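Local coordinates for protein cortical-lytic enzyme (Bacillus cereus, PDB 4S3J) that hydrolyses partly degraded cortex peptidoglycan as an N-acetylglucosaminidase during spore germination, recognising the muramic acid delta-lactam of spore walls, at residues D61-I66 / A75-V80. Sequence-based numbering, arbitrary orientation.
Sequences DSLYRI and ASLAKV
L77 reaches from one helix of a LysM domain to the first turn of the other, where L63 and I66 receive it. The side-chain contacts are apolar. Methyl CD2 of L77 lies 3.8 Å from CG2 of I66, a beta-branched methyl held close to the backbone, and the two side chains cross at about a right angle. CD2 of L63 is 4.2 Å from the same methyl; a long, branched leucine can thus offer one methyl to two partners. CB of L77 is directed at the 61-66 helix, and CG anti to the backbone N (chi1 177°) sends the branch on to L63 and I66. The other methyl of L63, CD1, lies 4.3 Å from CB of A78; an alanine suits this point, where L63 and A78 are the nearest backbone neighbours.

L77 CD2 also packs against the backbone, 3.7 Å from L63 O, a van der Waals approach.

Polar side chains of 61-66 shape the helix start or reach the rest of the chain. S62 is the N-cap: its OG accepts from R65 N at 3.0 Å, satisfying a first-turn amide that lacks a helical acceptor. CB of R65 is directed away from the 75-80 helix, and its NE makes a long salt bridge to OD1 of D61.

In this LysM βααβ fold the helices pack over the sheet of strands 54-56 and 94-96, L63 and I66 touching L95 and V80 touching Y96, while Y64 and R65 bond to helix 387-400 of the glycosidase domain.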
loop_
_atom_site.group_PDB
_atom_site.type_symbol
_atom_site.label_atom_id
_atom_site.label_comp_id
_atom_site.label_asym_id
_atom_site.label_seq_id
_atom_site.Cartn_x
_atom_site.Cartn_y
_atom_site.Cartn_z
ATOM N N ASP A 61 -10.966 -18.383 -9.038
ATOM C CA ASP A 61 -10.990 -17.565 -10.246
ATOM C C ASP A 61 -12.373 -17.547 -10.895
ATOM O O ASP A 61 -13.139 -18.510 -10.814
ATOM C CB ASP A 61 -10.002 -18.095 -11.289
ATOM C CG ASP A 61 -8.630 -17.451 -11.215
ATOM O OD1 ASP A 61 -8.470 -16.356 -10.638
ATOM O OD2 ASP A 61 -7.693 -18.066 -11.757
ATOM N N SER A 62 -12.640 -16.444 -11.582
ATOM C CA SER A 62 -13.773 -16.302 -12.472
ATOM C C SER A 62 -13.246 -15.670 -13.738
ATOM O O SER A 62 -12.157 -15.085 -13.732
ATOM C CB SER A 62 -14.850 -15.427 -11.839
ATOM O OG SER A 62 -14.350 -14.107 -11.621
ATOM N N LEU A 63 -13.995 -15.771 -14.830
ATOM C CA LEU A 63 -13.577 -15.100 -16.046
ATOM C C LEU A 63 -13.544 -13.602 -15.822
ATOM O O LEU A 63 -12.662 -12.923 -16.313
ATOM C CB LEU A 63 -14.492 -15.455 -17.216
ATOM C CG LEU A 63 -14.360 -16.860 -17.803
ATOM C CD1 LEU A 63 -15.369 -17.029 -18.941
ATOM C CD2 LEU A 63 -12.940 -17.140 -18.313
ATOM N N TYR A 64 -14.494 -13.091 -15.054
ATOM C CA TYR A 64 -14.491 -11.676 -14.718
ATOM C C TYR A 64 -13.172 -11.262 -14.031
ATOM O O TYR A 64 -12.539 -10.273 -14.429
ATOM C CB TYR A 64 -15.684 -11.337 -13.824
ATOM C CG TYR A 64 -15.662 -9.898 -13.385
ATOM C CD1 TYR A 64 -16.075 -8.887 -14.236
ATOM C CD2 TYR A 64 -15.193 -9.553 -12.127
ATOM C CE1 TYR A 64 -16.034 -7.561 -13.830
ATOM C CE2 TYR A 64 -15.147 -8.250 -11.723
ATOM C CZ TYR A 64 -15.569 -7.260 -12.576
ATOM O OH TYR A 64 -15.508 -5.955 -12.142
ATOM N N ARG A 65 -12.745 -12.011 -13.019
ATOM C CA ARG A 65 -11.509 -11.669 -12.304
ATOM C C ARG A 65 -10.306 -11.709 -13.240
ATOM O O ARG A 65 -9.459 -10.822 -13.229
ATOM C CB ARG A 65 -11.258 -12.607 -11.117
ATOM C CG ARG A 65 -9.958 -12.286 -10.378
ATOM C CD ARG A 65 -9.648 -13.295 -9.271
ATOM N NE ARG A 65 -8.338 -13.065 -8.651
ATOM C CZ ARG A 65 -8.121 -12.216 -7.644
ATOM N NH1 ARG A 65 -9.126 -11.513 -7.154
ATOM N NH2 ARG A 65 -6.891 -12.070 -7.131
ATOM N N ILE A 66 -10.215 -12.762 -14.039
ATOM C CA ILE A 66 -9.066 -12.911 -14.913
ATOM C C ILE A 66 -9.006 -11.769 -15.940
ATOM O O ILE A 66 -7.919 -11.272 -16.271
ATOM C CB ILE A 66 -9.112 -14.296 -15.608
ATOM C CG1 ILE A 66 -9.027 -15.406 -14.559
ATOM C CG2 ILE A 66 -8.009 -14.419 -16.670
ATOM C CD1 ILE A 66 -9.494 -16.768 -15.067
ATOM N N ALA A 75 -15.778 -9.911 -22.610
ATOM C CA ALA A 75 -16.359 -10.546 -23.801
ATOM C C ALA A 75 -15.288 -11.137 -24.704
ATOM O O ALA A 75 -15.496 -12.189 -25.299
ATOM C CB ALA A 75 -17.201 -9.550 -24.587
ATOM N N SER A 76 -14.161 -10.443 -24.849
ATOM C CA SER A 76 -13.076 -10.938 -25.697
ATOM C C SER A 76 -12.438 -12.188 -25.108
ATOM O O SER A 76 -12.142 -13.133 -25.824
ATOM C CB SER A 76 -12.008 -9.871 -25.901
ATOM O OG SER A 76 -12.569 -8.701 -26.472
ATOM N N LEU A 77 -12.206 -12.181 -23.800
ATOM C CA LEU A 77 -11.605 -13.347 -23.133
ATOM C C LEU A 77 -12.506 -14.553 -23.244
ATOM O O LEU A 77 -12.046 -15.654 -23.528
ATOM C CB LEU A 77 -11.342 -13.030 -21.661
ATOM C CG LEU A 77 -10.792 -14.160 -20.796
ATOM C CD1 LEU A 77 -9.428 -14.567 -21.281
ATOM C CD2 LEU A 77 -10.712 -13.709 -19.309
ATOM N N ALA A 78 -13.802 -14.346 -23.032
ATOM C CA ALA A 78 -14.770 -15.438 -23.128
ATOM C C ALA A 78 -14.834 -15.968 -24.563
ATOM O O ALA A 78 -14.757 -17.177 -24.796
ATOM C CB ALA A 78 -16.143 -14.968 -22.663
ATOM N N LYS A 79 -14.972 -15.064 -25.522
ATOM C CA LYS A 79 -15.082 -15.472 -26.923
ATOM C C LYS A 79 -13.879 -16.287 -27.395
ATOM O O LYS A 79 -14.049 -17.331 -28.036
ATOM C CB LYS A 79 -15.293 -14.248 -27.812
ATOM C CG LYS A 79 -15.269 -14.534 -29.298
ATOM C CD LYS A 79 -15.751 -13.346 -30.125
ATOM C CE LYS A 79 -15.505 -13.595 -31.613
ATOM N NZ LYS A 79 -15.972 -14.940 -32.068
ATOM N N VAL A 80 -12.665 -15.841 -27.093
ATOM C CA VAL A 80 -11.501 -16.489 -27.691
ATOM C C VAL A 80 -11.286 -17.889 -27.101
ATOM O O VAL A 80 -10.564 -18.708 -27.678
ATOM C CB VAL A 80 -10.228 -15.619 -27.537
ATOM C CG1 VAL A 80 -9.709 -15.606 -26.094
ATOM C CG2 VAL A 80 -9.149 -16.100 -28.500
#